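Local coordinates for protein transcriptional regulator, PadR family (Bacillus cereus, PDB 4ESB) that probably binds DNA as a dimeric winged helix-turn-helix transcriptional regulator of the PadR family, at residues L10-I18 / L48-I58. Residues are numbered along the deposited sequence; the frame is centred on the assembly and turned at random.
Sequences LEGCILYII and LLLRMQKEKLI
Met52 of helix 48-54 packs against Glu11, Ile14 and Leu15 of helix 10-18. The bend at its last torsion (chi3 67°) turns the methyl along helix 10-18 toward Leu15. CE lies 3.3 Å from Leu15 CD2 and also touches Leu15 CG and Ile14 CG2. SD touches both Ile14 CG2 and Glu11 CG. At the start of helix 48-54, Leu48 meets Ile14 tip to tip, with Ile14 CD1 4.0 Å from Leu48 CD2. The same Leu48 methyl reaches Leu10 CD2. Toward the other end, Ile58 CG2 packs 3.7 Å from Leu15 CD2 and also meets Ile18 CD1.

This contact belongs to the winged helix-turn-helix fold of PadR regulators. It joins helix 10-20 to helix 42-54 and to the start of the wing strand 58-64. The two helix segments cross at -70°, with axes 11.6 Å apart. A Schellman motif at Lys56 ends helix 42-54. The chain then turns, and Leu57 and Ile58 point back toward helix 10-20. Tyr74 of strand 70-76 also touches Ile18 and Ile58. On helix 10-18, Cys13 and Ile17 pack on Leu101 of the second subunit.

The charged groups form a network at the Glu11 end. Glu11 extends past Met52, the two chains running in opposite directions. Its OE1 makes a long salt bridge of 3.4 Å to Arg51 NH2. The carboxylate and guanidinium planes stand 77° apart. Arg51 NH1 makes a second salt bridge, 2.8 Å to Glu55 OE2, so one guanidinium links two acids. Glu11 OE2 and Glu55 OE1 are 4.2 Å apart, and Arg51 probably offsets their repulsion.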
# COMPACT_ATOMS: atom_id res chain seq x y z
N LEU A 10 1.61 7.84 1.21
CA LEU A 10 2.30 9.12 1.34
C LEU A 10 1.58 10.06 2.30
O LEU A 10 2.21 10.77 3.08
CB LEU A 10 2.47 9.77 -0.03
CG LEU A 10 3.17 11.12 -0.09
CD1 LEU A 10 4.61 11.03 0.40
CD2 LEU A 10 3.13 11.65 -1.51
N GLU A 11 0.25 10.08 2.22
CA GLU A 11 -0.55 10.91 3.12
C GLU A 11 -0.30 10.53 4.57
O GLU A 11 -0.18 11.39 5.44
CB GLU A 11 -2.04 10.77 2.78
CG GLU A 11 -2.96 11.58 3.67
CD GLU A 11 -4.32 11.84 3.04
OE1 GLU A 11 -4.51 11.45 1.87
OE2 GLU A 11 -5.19 12.44 3.71
N GLY A 12 -0.21 9.23 4.83
CA GLY A 12 0.02 8.72 6.17
C GLY A 12 1.40 9.06 6.70
O GLY A 12 1.56 9.36 7.88
N CYS A 13 2.40 9.00 5.83
CA CYS A 13 3.77 9.29 6.24
C CYS A 13 3.96 10.79 6.46
O CYS A 13 4.75 11.21 7.29
CB CYS A 13 4.76 8.78 5.19
SG CYS A 13 4.85 6.98 5.10
N ILE A 14 3.22 11.58 5.70
CA ILE A 14 3.19 13.02 5.90
C ILE A 14 2.57 13.37 7.25
O ILE A 14 3.07 14.23 7.97
CB ILE A 14 2.42 13.73 4.76
CG1 ILE A 14 3.32 13.86 3.53
CG2 ILE A 14 1.94 15.11 5.21
CD1 ILE A 14 2.65 14.49 2.33
N LEU A 15 1.48 12.69 7.60
CA LEU A 15 0.85 12.91 8.90
C LEU A 15 1.80 12.50 10.02
O LEU A 15 1.90 13.19 11.04
CB LEU A 15 -0.46 12.13 9.03
CG LEU A 15 -1.65 12.63 8.20
CD1 LEU A 15 -2.81 11.66 8.34
CD2 LEU A 15 -2.07 14.03 8.62
N TYR A 16 2.49 11.38 9.84
CA TYR A 16 3.43 10.92 10.86
C TYR A 16 4.50 11.97 11.11
O TYR A 16 4.76 12.34 12.26
CB TYR A 16 4.11 9.61 10.44
CG TYR A 16 5.13 9.17 11.47
CD1 TYR A 16 4.73 8.59 12.66
CD2 TYR A 16 6.49 9.35 11.25
CE1 TYR A 16 5.65 8.19 13.61
CE2 TYR A 16 7.42 8.95 12.19
CZ TYR A 16 6.99 8.37 13.37
OH TYR A 16 7.92 7.98 14.31
N ILE A 17 5.11 12.44 10.04
CA ILE A 17 6.20 13.40 10.13
C ILE A 17 5.73 14.70 10.79
O ILE A 17 6.38 15.20 11.71
CB ILE A 17 6.79 13.70 8.74
CG1 ILE A 17 7.68 12.53 8.29
CG2 ILE A 17 7.61 14.99 8.77
CD1 ILE A 17 7.90 12.47 6.80
N ILE A 18 4.61 15.23 10.33
CA ILE A 18 4.07 16.46 10.89
C ILE A 18 3.65 16.28 12.35
O ILE A 18 3.75 17.22 13.14
CB ILE A 18 2.86 16.97 10.07
CG1 ILE A 18 3.30 17.34 8.65
CG2 ILE A 18 2.23 18.17 10.76
CD1 ILE A 18 2.22 18.00 7.81
N LEU A 48 -1.73 17.83 -2.60
CA LEU A 48 -2.07 16.93 -1.51
C LEU A 48 -2.09 17.68 -0.18
O LEU A 48 -2.93 17.42 0.67
CB LEU A 48 -1.08 15.76 -1.45
CG LEU A 48 -1.20 14.81 -0.25
CD1 LEU A 48 -2.59 14.22 -0.17
CD2 LEU A 48 -0.15 13.71 -0.35
N LEU A 49 -1.16 18.63 -0.02
CA LEU A 49 -1.12 19.45 1.19
C LEU A 49 -2.34 20.37 1.27
O LEU A 49 -2.87 20.61 2.35
CB LEU A 49 0.15 20.29 1.25
CG LEU A 49 1.48 19.60 1.57
CD1 LEU A 49 2.58 20.64 1.63
CD2 LEU A 49 1.41 18.81 2.87
N LEU A 50 -2.76 20.89 0.12
CA LEU A 50 -3.92 21.77 0.07
C LEU A 50 -5.17 21.02 0.47
O LEU A 50 -6.08 21.56 1.10
CB LEU A 50 -4.11 22.34 -1.34
CG LEU A 50 -3.15 23.44 -1.80
CD1 LEU A 50 -3.36 23.71 -3.29
CD2 LEU A 50 -3.35 24.71 -0.99
N ARG A 51 -5.21 19.75 0.09
CA ARG A 51 -6.38 18.91 0.32
C ARG A 51 -6.41 18.42 1.77
O ARG A 51 -7.47 18.41 2.40
CB ARG A 51 -6.37 17.73 -0.65
CG ARG A 51 -7.58 16.83 -0.56
CD ARG A 51 -7.64 15.89 -1.75
NE ARG A 51 -6.72 14.76 -1.61
CZ ARG A 51 -6.98 13.66 -0.91
NH1 ARG A 51 -8.14 13.53 -0.27
NH2 ARG A 51 -6.08 12.69 -0.84
N MET A 52 -5.26 18.05 2.30
CA MET A 52 -5.17 17.61 3.69
C MET A 52 -5.58 18.75 4.62
O MET A 52 -6.11 18.51 5.71
CB MET A 52 -3.75 17.14 4.02
CG MET A 52 -3.37 15.83 3.34
SD MET A 52 -1.67 15.31 3.68
CE MET A 52 -1.77 14.95 5.43
N GLN A 53 -5.35 19.98 4.19
CA GLN A 53 -5.78 21.15 4.94
C GLN A 53 -7.29 21.33 4.85
O GLN A 53 -7.96 21.62 5.85
CB GLN A 53 -5.11 22.41 4.42
CG GLN A 53 -3.69 22.63 4.92
CD GLN A 53 -3.01 23.79 4.23
OE1 GLN A 53 -3.06 24.92 4.70
NE2 GLN A 53 -2.39 23.51 3.09
N LYS A 54 -7.83 21.16 3.65
CA LYS A 54 -9.25 21.36 3.42
C LYS A 54 -10.06 20.30 4.16
O LYS A 54 -11.22 20.53 4.51
CB LYS A 54 -9.56 21.32 1.92
CG LYS A 54 -10.98 21.74 1.56
CD LYS A 54 -11.17 21.79 0.05
CE LYS A 54 -11.03 20.42 -0.60
NZ LYS A 54 -12.09 19.48 -0.15
N GLU A 55 -9.44 19.15 4.41
CA GLU A 55 -10.10 18.10 5.18
C GLU A 55 -9.73 18.19 6.66
O GLU A 55 -10.11 17.33 7.45
CB GLU A 55 -9.72 16.73 4.62
CG GLU A 55 -9.90 16.60 3.12
CD GLU A 55 -9.50 15.23 2.62
OE1 GLU A 55 -8.79 14.52 3.36
OE2 GLU A 55 -9.90 14.86 1.50
N LYS A 56 -8.98 19.23 7.02
CA LYS A 56 -8.71 19.54 8.41
C LYS A 56 -7.85 18.48 9.10
O LYS A 56 -7.99 18.26 10.31
CB LYS A 56 -10.02 19.73 9.17
CG LYS A 56 -10.96 20.74 8.51
CD LYS A 56 -10.91 22.09 9.22
CE LYS A 56 -11.23 23.23 8.27
NZ LYS A 56 -10.49 24.47 8.64
N LEU A 57 -6.97 17.83 8.34
CA LEU A 57 -6.05 16.86 8.91
C LEU A 57 -4.80 17.56 9.41
O LEU A 57 -4.19 17.15 10.40
CB LEU A 57 -5.65 15.82 7.86
CG LEU A 57 -6.80 15.01 7.26
CD1 LEU A 57 -6.24 14.01 6.26
CD2 LEU A 57 -7.60 14.30 8.34
N ILE A 58 -4.42 18.63 8.72
CA ILE A 58 -3.29 19.45 9.12
C ILE A 58 -3.67 20.91 8.99
O ILE A 58 -4.67 21.25 8.37
CB ILE A 58 -2.04 19.15 8.27
CG1 ILE A 58 -2.28 19.56 6.81
CG2 ILE A 58 -1.67 17.68 8.36
CD1 ILE A 58 -1.08 19.38 5.92